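Local coordinates for protein esterase (Capnocytophaga ochracea, PDB 4W9R) that is of unknown function but probably hydrolyses esters, pairing an alpha/beta-hydrolase fold with a helical C-terminal extension, at residues Glu355-Thr358 / His359-Thr363; Glu342-Asp346 / Phe347-Asp351; Ala287-Ser291 / Gln292-Ser296; Val275-Leu278 / Asn279-Met282. All coordinates share one frame; numbering follows the deposited sequence.

Contact 1: Glu355-Thr358 / His359-Thr363. With ACT (acetate ion), chain I.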
loop_
_atom_site.group_PDB
_atom_site.type_symbol
_atom_site.label_atom_id
_atom_site.label_comp_id
_atom_site.label_asym_id
_atom_site.label_seq_id
_atom_site.Cartn_x
_atom_site.Cartn_y
_atom_site.Cartn_z
ATOM N N GLU B 355 -14.305 -9.976 48.183
ATOM C CA GLU B 355 -13.817 -11.293 48.580
ATOM C C GLU B 355 -12.457 -11.170 49.261
ATOM O O GLU B 355 -12.172 -11.868 50.235
ATOM C CB GLU B 355 -13.722 -12.225 47.370
ATOM C CG GLU B 355 -13.359 -13.664 47.718
ATOM C CD GLU B 355 -13.095 -14.517 46.489
ATOM O OE1 GLU B 355 -13.867 -15.470 46.245
ATOM O OE2 GLU B 355 -12.112 -14.240 45.770
ATOM N N ARG B 356 -11.626 -10.271 48.742
ATOM C CA ARG B 356 -10.312 -10.013 49.315
ATOM C C ARG B 356 -10.443 -9.355 50.684
ATOM O O ARG B 356 -9.711 -9.686 51.615
ATOM C CB ARG B 356 -9.483 -9.129 48.381
ATOM C CG ARG B 356 -9.311 -9.691 46.977
ATOM C CD ARG B 356 -8.456 -10.946 46.978
ATOM N NE ARG B 356 -8.353 -11.545 45.650
ATOM C CZ ARG B 356 -7.449 -11.195 44.740
ATOM N NH1 ARG B 356 -7.428 -11.795 43.558
ATOM N NH2 ARG B 356 -6.566 -10.243 45.009
ATOM N N ILE B 357 -11.382 -8.422 50.797
ATOM C CA ILE B 357 -11.634 -7.730 52.055
ATOM C C ILE B 357 -12.182 -8.695 53.100
ATOM O O ILE B 357 -11.766 -8.671 54.259
ATOM C CB ILE B 357 -12.621 -6.558 51.866
ATOM C CG1 ILE B 357 -11.999 -5.479 50.978
ATOM C CG2 ILE B 357 -13.024 -5.966 53.208
ATOM C CD1 ILE B 357 -12.889 -4.278 50.759
ATOM N N THR B 358 -13.108 -9.549 52.676
ATOM C CA THR B 358 -13.715 -10.533 53.565
ATOM C C THR B 358 -12.664 -11.491 54.117
ATOM O O THR B 358 -12.684 -11.836 55.298
ATOM C CB THR B 358 -14.817 -11.339 52.845
ATOM O OG1 THR B 358 -15.809 -10.443 52.331
ATOM C CG2 THR B 358 -15.476 -12.322 53.801
ATOM N N HIS B 359 -11.741 -11.908 53.256
ATOM C CA HIS B 359 -10.688 -12.836 53.652
ATOM C C HIS B 359 -9.713 -12.197 54.639
ATOM O O HIS B 359 -9.172 -12.873 55.514
ATOM C CB HIS B 359 -9.932 -13.340 52.421
ATOM C CG HIS B 359 -8.881 -14.358 52.733
ATOM N ND1 HIS B 359 -7.592 -14.016 53.080
ATOM C CD2 HIS B 359 -8.928 -15.711 52.750
ATOM C CE1 HIS B 359 -6.890 -15.114 53.297
ATOM N NE2 HIS B 359 -7.677 -16.157 53.104
ATOM N N LEU B 360 -9.494 -10.894 54.494
ATOM C CA LEU B 360 -8.579 -10.170 55.371
ATOM C C LEU B 360 -9.208 -9.870 56.730
ATOM O O LEU B 360 -8.513 -9.816 57.744
ATOM C CB LEU B 360 -8.123 -8.868 54.708
ATOM C CG LEU B 360 -7.122 -9.002 53.559
ATOM C CD1 LEU B 360 -6.856 -7.650 52.919
ATOM C CD2 LEU B 360 -5.825 -9.625 54.051
ATOM N N GLN B 361 -10.523 -9.678 56.746
ATOM C CA GLN B 361 -11.233 -9.379 57.985
ATOM C C GLN B 361 -11.581 -10.655 58.746
ATOM O O GLN B 361 -11.998 -10.605 59.904
ATOM C CB GLN B 361 -12.498 -8.569 57.697
ATOM C CG GLN B 361 -12.224 -7.111 57.360
ATOM C CD GLN B 361 -13.486 -6.336 57.038
ATOM O OE1 GLN B 361 -14.490 -6.908 56.613
ATOM N NE2 GLN B 361 -13.441 -5.024 57.241
ATOM N N ALA B 362 -11.407 -11.797 58.088
ATOM C CA ALA B 362 -11.633 -13.088 58.726
ATOM C C ALA B 362 -10.454 -13.450 59.622
ATOM O O ALA B 362 -10.618 -14.119 60.643
ATOM C CB ALA B 362 -11.859 -14.167 57.678
ATOM N N THR B 363 -9.266 -12.997 59.234
ATOM C CA THR B 363 -8.047 -13.286 59.981
ATOM C C THR B 363 -7.610 -12.091 60.823
ATOM O O THR B 363 -8.380 -11.153 61.037
ATOM C CB THR B 363 -6.893 -13.687 59.039
ATOM O OG1 THR B 363 -6.548 -12.576 58.200
ATOM C CG2 THR B 363 -7.300 -14.867 58.169
HETATM C C ACT I . -5.904 -12.508 40.276
HETATM O O ACT I . -6.035 -11.594 41.119
HETATM O OXT ACT I . -4.739 -12.719 39.875
HETATM C CH3 ACT I . -7.073 -13.304 39.775
#

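Contact 2: Glu342-Asp346 / Phe347-Asp351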
loop_
_atom_site.group_PDB
_atom_site.type_symbol
_atom_site.label_atom_id
_atom_site.label_comp_id
_atom_site.label_asym_id
_atom_site.label_seq_id
_atom_site.Cartn_x
_atom_site.Cartn_y
_atom_site.Cartn_z
ATOM N N GLU B 342 -13.726 2.990 43.611
ATOM C CA GLU B 342 -13.428 3.375 42.237
ATOM C C GLU B 342 -14.080 2.396 41.258
ATOM O O GLU B 342 -14.271 1.225 41.585
ATOM C CB GLU B 342 -11.911 3.428 42.022
ATOM C CG GLU B 342 -11.395 4.725 41.409
ATOM C CD GLU B 342 -11.584 5.927 42.317
ATOM O OE1 GLU B 342 -11.619 5.745 43.553
ATOM O OE2 GLU B 342 -11.696 7.055 41.792
ATOM N N PRO B 343 -14.432 2.880 40.053
ATOM C CA PRO B 343 -15.092 2.070 39.021
ATOM C C PRO B 343 -14.338 0.798 38.643
ATOM O O PRO B 343 -13.113 0.736 38.753
ATOM C CB PRO B 343 -15.155 3.026 37.827
ATOM C CG PRO B 343 -15.265 4.362 38.445
ATOM C CD PRO B 343 -14.429 4.310 39.697
ATOM N N ASN B 344 -15.086 -0.207 38.200
ATOM C CA ASN B 344 -14.510 -1.473 37.772
ATOM C C ASN B 344 -13.794 -1.363 36.433
ATOM O O ASN B 344 -14.220 -0.622 35.549
ATOM C CB ASN B 344 -15.595 -2.548 37.675
ATOM C CG ASN B 344 -16.317 -2.770 38.985
ATOM O OD1 ASN B 344 -15.815 -2.422 40.054
ATOM N ND2 ASN B 344 -17.503 -3.364 38.910
ATOM N N ILE B 345 -12.702 -2.106 36.292
ATOM C CA ILE B 345 -12.020 -2.226 35.010
ATOM C C ILE B 345 -11.542 -3.663 34.809
ATOM O O ILE B 345 -10.934 -4.252 35.702
ATOM C CB ILE B 345 -10.833 -1.244 34.902
ATOM C CG1 ILE B 345 -10.050 -1.489 33.610
ATOM C CG2 ILE B 345 -9.928 -1.350 36.123
ATOM C CD1 ILE B 345 -8.914 -0.517 33.388
ATOM N N ASP B 346 -11.834 -4.220 33.634
ATOM C CA ASP B 346 -11.482 -5.599 33.300
ATOM C C ASP B 346 -11.975 -6.566 34.378
ATOM O O ASP B 346 -13.157 -6.569 34.722
ATOM C CB ASP B 346 -9.968 -5.736 33.101
ATOM C CG ASP B 346 -9.590 -6.962 32.284
ATOM O OD1 ASP B 346 -10.215 -8.027 32.473
ATOM O OD2 ASP B 346 -8.667 -6.859 31.449
ATOM N N PHE B 347 -11.065 -7.370 34.921
ATOM C CA PHE B 347 -11.432 -8.374 35.915
ATOM C C PHE B 347 -11.441 -7.802 37.328
ATOM O O PHE B 347 -11.706 -8.519 38.292
ATOM C CB PHE B 347 -10.492 -9.582 35.841
ATOM C CG PHE B 347 -9.124 -9.332 36.411
ATOM C CD1 PHE B 347 -8.815 -9.727 37.704
ATOM C CD2 PHE B 347 -8.142 -8.720 35.650
ATOM C CE1 PHE B 347 -7.555 -9.508 38.229
ATOM C CE2 PHE B 347 -6.880 -8.497 36.171
ATOM C CZ PHE B 347 -6.586 -8.894 37.462
ATOM N N ILE B 348 -11.163 -6.508 37.453
ATOM C CA ILE B 348 -11.200 -5.868 38.761
ATOM C C ILE B 348 -12.609 -5.361 39.002
ATOM O O ILE B 348 -13.079 -4.454 38.316
ATOM C CB ILE B 348 -10.216 -4.685 38.868
ATOM C CG1 ILE B 348 -8.898 -5.003 38.160
ATOM C CG2 ILE B 348 -9.985 -4.313 40.327
ATOM C CD1 ILE B 348 -8.137 -6.118 38.789
ATOM N N THR B 349 -13.277 -5.946 39.989
ATOM C CA THR B 349 -14.671 -5.628 40.261
ATOM C C THR B 349 -14.913 -5.464 41.750
ATOM O O THR B 349 -14.099 -5.892 42.567
ATOM C CB THR B 349 -15.616 -6.717 39.727
ATOM O OG1 THR B 349 -15.227 -7.990 40.259
ATOM C CG2 THR B 349 -15.575 -6.773 38.205
ATOM N N GLY B 350 -16.036 -4.845 42.095
ATOM C CA GLY B 350 -16.415 -4.675 43.483
ATOM C C GLY B 350 -16.558 -6.010 44.187
ATOM O O GLY B 350 -16.200 -6.145 45.358
ATOM N N ASP B 351 -17.074 -7.004 43.468
ATOM C CA ASP B 351 -17.273 -8.332 44.035
ATOM C C ASP B 351 -15.942 -8.993 44.379
ATOM O O ASP B 351 -15.792 -9.581 45.451
ATOM C CB ASP B 351 -18.065 -9.219 43.073
ATOM C CG ASP B 351 -19.470 -8.706 42.823
ATOM O OD1 ASP B 351 -19.922 -7.810 43.567
ATOM O OD2 ASP B 351 -20.127 -9.210 41.887
#

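Contact 3: Ala287-Ser291 / Gln292-Ser296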
loop_
_atom_site.group_PDB
_atom_site.type_symbol
_atom_site.label_atom_id
_atom_site.label_comp_id
_atom_site.label_asym_id
_atom_site.label_seq_id
_atom_site.Cartn_x
_atom_site.Cartn_y
_atom_site.Cartn_z
ATOM N N ALA B 287 2.894 -11.440 33.818
ATOM C CA ALA B 287 4.294 -11.842 33.898
ATOM C C ALA B 287 4.823 -11.664 35.315
ATOM O O ALA B 287 5.629 -12.461 35.797
ATOM C CB ALA B 287 5.132 -11.045 32.913
ATOM N N ILE B 288 4.365 -10.603 35.973
ATOM C CA ILE B 288 4.730 -10.324 37.354
ATOM C C ILE B 288 4.309 -11.469 38.271
ATOM O O ILE B 288 5.080 -11.911 39.126
ATOM C CB ILE B 288 4.094 -9.001 37.833
ATOM C CG1 ILE B 288 4.917 -7.811 37.336
ATOM C CG2 ILE B 288 3.978 -8.962 39.348
ATOM C CD1 ILE B 288 4.267 -6.469 37.588
ATOM N N ASN B 289 3.091 -11.963 38.072
ATOM C CA ASN B 289 2.554 -13.036 38.901
ATOM C C ASN B 289 3.242 -14.377 38.672
ATOM O O ASN B 289 3.413 -15.159 39.607
ATOM C CB ASN B 289 1.051 -13.186 38.659
ATOM C CG ASN B 289 0.260 -12.002 39.173
ATOM O OD1 ASN B 289 0.721 -11.263 40.044
ATOM N ND2 ASN B 289 -0.942 -11.819 38.643
ATOM N N SER B 290 3.633 -14.644 37.429
ATOM C CA SER B 290 4.229 -15.930 37.081
ATOM C C SER B 290 5.637 -16.086 37.653
ATOM O O SER B 290 6.043 -17.188 38.022
ATOM C CB SER B 290 4.259 -16.110 35.561
ATOM O OG SER B 290 5.102 -15.152 34.948
ATOM N N SER B 291 6.381 -14.987 37.715
ATOM C CA SER B 291 7.732 -15.007 38.271
ATOM C C SER B 291 7.747 -14.590 39.740
ATOM O O SER B 291 8.806 -14.552 40.370
ATOM C CB SER B 291 8.654 -14.097 37.464
ATOM O OG SER B 291 8.274 -12.742 37.614
ATOM N N GLN B 292 6.566 -14.273 40.266
ATOM C CA GLN B 292 6.396 -13.833 41.651
ATOM C C GLN B 292 7.289 -12.652 42.023
ATOM O O GLN B 292 7.764 -12.562 43.156
ATOM C CB GLN B 292 6.655 -14.988 42.626
ATOM C CG GLN B 292 5.590 -16.071 42.626
ATOM C CD GLN B 292 5.982 -17.276 41.794
ATOM O OE1 GLN B 292 7.092 -17.346 41.267
ATOM N NE2 GLN B 292 5.071 -18.234 41.676
ATOM N N ASP B 293 7.507 -11.738 41.084
ATOM C CA ASP B 293 8.302 -10.561 41.395
ATOM C C ASP B 293 7.359 -9.446 41.815
ATOM O O ASP B 293 6.672 -8.853 40.987
ATOM C CB ASP B 293 9.139 -10.152 40.178
ATOM C CG ASP B 293 9.709 -8.754 40.297
ATOM O OD1 ASP B 293 10.090 -8.351 41.416
ATOM O OD2 ASP B 293 9.779 -8.062 39.259
ATOM N N TRP B 294 7.364 -9.136 43.106
ATOM C CA TRP B 294 6.364 -8.232 43.657
ATOM C C TRP B 294 6.828 -6.787 43.707
ATOM O O TRP B 294 6.031 -5.886 43.953
ATOM C CB TRP B 294 5.951 -8.695 45.055
ATOM C CG TRP B 294 5.563 -10.145 45.109
ATOM C CD1 TRP B 294 6.108 -11.107 45.906
ATOM C CD2 TRP B 294 4.558 -10.799 44.321
ATOM N NE1 TRP B 294 5.501 -12.317 45.673
ATOM C CE2 TRP B 294 4.546 -12.155 44.703
ATOM C CE3 TRP B 294 3.664 -10.369 43.334
ATOM C CZ2 TRP B 294 3.678 -13.084 44.134
ATOM C CZ3 TRP B 294 2.803 -11.295 42.771
ATOM C CH2 TRP B 294 2.815 -12.635 43.172
ATOM N N GLU B 295 8.109 -6.558 43.452
ATOM C CA GLU B 295 8.627 -5.201 43.486
ATOM C C GLU B 295 8.151 -4.466 42.240
ATOM O O GLU B 295 7.932 -3.254 42.263
ATOM C CB GLU B 295 10.153 -5.198 43.584
ATOM C CG GLU B 295 10.724 -3.970 44.282
ATOM C CD GLU B 295 10.254 -3.838 45.723
ATOM O OE1 GLU B 295 9.972 -4.873 46.365
ATOM O OE2 GLU B 295 10.162 -2.693 46.216
ATOM N N SER B 296 7.975 -5.219 41.159
ATOM C CA SER B 296 7.448 -4.672 39.917
ATOM C C SER B 296 5.976 -4.312 40.067
ATOM O O SER B 296 5.496 -3.357 39.459
ATOM C CB SER B 296 7.633 -5.667 38.768
ATOM O OG SER B 296 9.001 -5.819 38.432
#

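Contact 4: Val275-Leu278 / Asn279-Met282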
loop_
_atom_site.group_PDB
_atom_site.type_symbol
_atom_site.label_atom_id
_atom_site.label_comp_id
_atom_site.label_asym_id
_atom_site.label_seq_id
_atom_site.Cartn_x
_atom_site.Cartn_y
_atom_site.Cartn_z
ATOM N N VAL B 275 -0.411 6.723 26.237
ATOM C CA VAL B 275 -1.122 6.174 27.382
ATOM C C VAL B 275 -1.084 4.658 27.291
ATOM O O VAL B 275 -1.460 4.093 26.262
ATOM C CB VAL B 275 -2.582 6.656 27.440
ATOM C CG1 VAL B 275 -3.309 6.006 28.609
ATOM C CG2 VAL B 275 -2.638 8.170 27.545
ATOM N N PRO B 276 -0.610 3.994 28.355
ATOM C CA PRO B 276 -0.483 2.534 28.341
ATOM C C PRO B 276 -1.817 1.846 28.084
ATOM O O PRO B 276 -2.814 2.145 28.742
ATOM C CB PRO B 276 0.035 2.212 29.745
ATOM C CG PRO B 276 0.714 3.463 30.189
ATOM C CD PRO B 276 -0.089 4.583 29.601
ATOM N N ILE B 277 -1.823 0.930 27.122
ATOM C CA ILE B 277 -3.029 0.197 26.766
ATOM C C ILE B 277 -3.235 -0.988 27.704
ATOM O O ILE B 277 -2.269 -1.579 28.191
ATOM C CB ILE B 277 -2.981 -0.289 25.310
ATOM C CG1 ILE B 277 -1.723 -1.122 25.065
ATOM C CG2 ILE B 277 -3.017 0.900 24.361
ATOM C CD1 ILE B 277 -1.606 -1.645 23.650
ATOM N N LEU B 278 -4.499 -1.314 27.960
ATOM C CA LEU B 278 -4.865 -2.380 28.888
ATOM C C LEU B 278 -4.165 -3.701 28.573
ATOM O O LEU B 278 -3.810 -4.454 29.478
ATOM C CB LEU B 278 -6.381 -2.582 28.882
ATOM C CG LEU B 278 -6.941 -3.482 29.984
ATOM C CD1 LEU B 278 -6.596 -2.916 31.353
ATOM C CD2 LEU B 278 -8.444 -3.647 29.827
ATOM N N ASN B 279 -3.966 -3.969 27.286
ATOM C CA ASN B 279 -3.263 -5.169 26.848
ATOM C C ASN B 279 -1.833 -5.217 27.376
ATOM O O ASN B 279 -1.380 -6.247 27.880
ATOM C CB ASN B 279 -3.262 -5.248 25.319
ATOM C CG ASN B 279 -2.440 -6.409 24.793
ATOM O OD1 ASN B 279 -2.928 -7.535 24.694
ATOM N ND2 ASN B 279 -1.186 -6.138 24.440
ATOM N N ASP B 280 -1.128 -4.095 27.267
ATOM C CA ASP B 280 0.259 -4.011 27.709
ATOM C C ASP B 280 0.372 -4.058 29.230
ATOM O O ASP B 280 1.328 -4.614 29.772
ATOM C CB ASP B 280 0.911 -2.736 27.173
ATOM C CG ASP B 280 1.224 -2.819 25.691
ATOM O OD1 ASP B 280 0.756 -3.776 25.037
ATOM O OD2 ASP B 280 1.933 -1.926 25.182
ATOM N N VAL B 281 -0.603 -3.470 29.914
ATOM C CA VAL B 281 -0.610 -3.473 31.371
ATOM C C VAL B 281 -0.853 -4.878 31.912
ATOM O O VAL B 281 -0.138 -5.344 32.799
ATOM C CB VAL B 281 -1.679 -2.518 31.934
ATOM C CG1 VAL B 281 -1.756 -2.641 33.449
ATOM C CG2 VAL B 281 -1.373 -1.085 31.526
HETATM N N MSE B 282 -1.859 -5.554 31.365
HETATM C CA MSE B 282 -2.205 -6.901 31.805
HETATM C C MSE B 282 -1.103 -7.906 31.489
HETATM O O MSE B 282 -0.892 -8.859 32.238
HETATM C CB MSE B 282 -3.521 -7.348 31.169
HETATM C CG MSE B 282 -4.734 -6.614 31.712
HETATM SE SE MSE B 282 -4.800 -6.675 33.662
HETATM C CE MSE B 282 -6.391 -5.587 33.951
#

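Contact 1: Glu355-Thr358 / His359-Thr363
His359 donates its backbone N-H to Glu355 O, with N and O 3.1 Å apart, and thereby carries the helix on. Its imidazole leads outward, CG standing anti to the backbone N (chi1 -177°), while CB stays beside the same carbonyl. Leu360 repeats the step: its N lies 3.1 Å from Arg356 O, with a weaker second branch to Ile357 O. Its buried side chain turns back over Arg356 O and packs on Tyr336 of helix 329-339. The residue it bonds, Arg356, sends its own chain the other way, bent at chi2 (-68°). NH1 meets O of an acetate, probably from the crystallisation liquor, at 2.8 Å, the anion lying at the guanidinium edge near its plane, and NH2 forms a salt bridge with Glu321 and a hydrogen bond to Tyr336. An alanine in place of Arg356 would remove this fork and would probably leave the Glu321 carboxylate without its charged mate. Gln361 N reaches Ile357 O at 3.0 Å, and the two side chains run side by side in the same direction, Gln361 OE1 3.8 Å from Ile357 CG2. Both also touch helix 329-339, Ile357 at Leu333 and Tyr336, Gln361 at Gln337. At Ala362 the pattern slackens to a weak bond from its N to Thr358 O; the Thr358 hydroxyl is held by Asn354 O. Such i to i+4 bonding, with one flank packed and the other in solvent, is typical of an amphipathic alpha-helix running out at the end of a helical array.

Contact 2: Glu342-Asp346 / Phe347-Asp351
Ile345 and Ile348 face each other as an antiparallel hydrogen-bonded pair: Ile348 N donates to Ile345 O at 2.9 Å, and the return bond from Ile345 N to Ile348 O is weak. Their side chains touch lightly, Ile345 CG2 lying 4.3 Å from Ile348 CG1. Beyond this pair, the Asp346 carboxylate and the Phe347 ring cross obliquely with planes 79° apart; Asp346 OD1 comes to the ring edge, near its plane, 3.9 Å from Phe347 CD2. One face of the same ring receives Ile348 CD1, set off toward the rim. The ring is placed there by a chi1 of 74°, which puts CG between the backbone N and the carbonyl carbon. On the other flank Asn344 points across at Thr349, its OD1 3.4 Å from Thr349 CA. Further out, Ile345 rests on Leu278 and Met314, Ile348 on Phe317, and Phe347 on Met282, so the loop is seated against helices 278-290 and 314-325. Thr349 occupies the N-cap of the helix that follows, its hydroxyl bonding weakly to Leu352 N. A type II' turn, with Asp346 at positive phi, closed by one bridge and leading straight into a helix N-cap, is what results.

Contact 3: Ala287-Ser291 / Gln292-Ser296
Asn289 and Trp294 cross at about a right angle, their amide and ring planes 49° apart. Asn289 OD1 comes in at the indole edge, in the ring plane, 3.4 Å from Trp294 CZ3. Ile288 approaches the same ring obliquely, its CG2 branch 4.2 Å from Trp294 CE3. The other branch of this isoleucine runs on past the turn, since CG1 lies anti to the carbonyl carbon (chi1 -80°), and brings CD1 within 3.7 Å of Ser296 CB. Over one face of the indole, offset toward its rim, stands the carbonyl oxygen of Gln292. The backbone that sets these groups against one another is a Schellman motif: Gln292, at positive phi, is its C-prime residue, Asp293 N donates to Ile288 O at 3.1 Å in the carbonyl plane, and Gln292 N bonds weakly to Asn289 O. The last turn of the outgoing helix is tied further at Ala287 O, which accepts from Ser290 OG at 2.9 Å and also from Ser291 OG and Ser291 N. Asp293 then serves as N-cap of the next helix. Its OD1 takes a weak capping bond from Glu295 N, while OD2 accepts from Ser296 OG on the syn side; that hydroxyl is shared with Tyr256 N. One short corner therefore ends helix 278-290 and starts helix 294-306. Ile288 fills the angle between them, packing on Leu297 and Leu300 and on Ile255 at the start of helix 255-270, while Trp294 extends to Lys325 at the end of helix 314-325.

Contact 4: Val275-Leu278 / Asn279-Met282
Ile277 O accepts from Val281 N at 3.1 Å, nearly in line with the carbonyl, and more weakly from Asp280 N, while Leu278 O takes Met282 N at 2.9 Å with an N-H...O angle of 165°, so the first helical turn forms directly after the N-cap residue Ile277. The Ile277 side chain follows the turn: with chi1 at 55°, CG1 sits between the backbone N and the carbonyl carbon and passes at a slant across the Asp280 carboxylate, 3.5 Å from Asp280 CG. That buried carboxylate is well supplied with donors. Asn279 ND2, which also bonds Ile239 O, reaches Asp280 OD1 at 3.1 Å, the oxygen close to the amide plane of the asparagine; Ile239 N serves the same oxygen, and OD2 is paired with the Tyr263 hydroxyl, which also bonds Ile277 N. Without the carboxylate, as with an alanine here, Ile239 N and the Tyr263 hydroxyl would probably lose this partner, the Asn279 amide one of its two acceptors, and a gap would open beside Ile277. Round the helix, Leu278 slants across Met282, here selenomethionine, with Leu278 CD1 3.7 Å from Met282 CE. On the inner side Pro276 CB touches Val281 CG2 at 4.0 Å. Beyond them Val281 packs on Met314 and Phe318 of helix 314-325 and on Val304 of helix 294-306, whose Tyr303 meets Pro276. Asp280 lies against Leu259 and Lys262 of helix 255-270, which places the start of helix 278-290 between that helix and the later ones of the extension.

In the fold
All four contacts lie in the helical extension that follows the mixed-sheet putative esterase domain. Along the chain they run in series: contact 4 begins helix 278-290, contact 3 ends it, contact 2 leads into helix 350-362 and contact 1 closes that helix. Contacts 3 and 4 have centres about 16 Å apart, contacts 1 and 2 about 17 Å. Contacts 2 and 4 touch directly, Phe347 CE2 packing 3.7 Å from Met282 CE. An acetate, probably from the crystallisation liquor, sits near Arg356, Phe347 and Asn289, though contact 3 touches neither contact 1 nor contact 2. The extension is consistent with a TPR-like array, in which helix starts, ends and turns fix how successive helices pack.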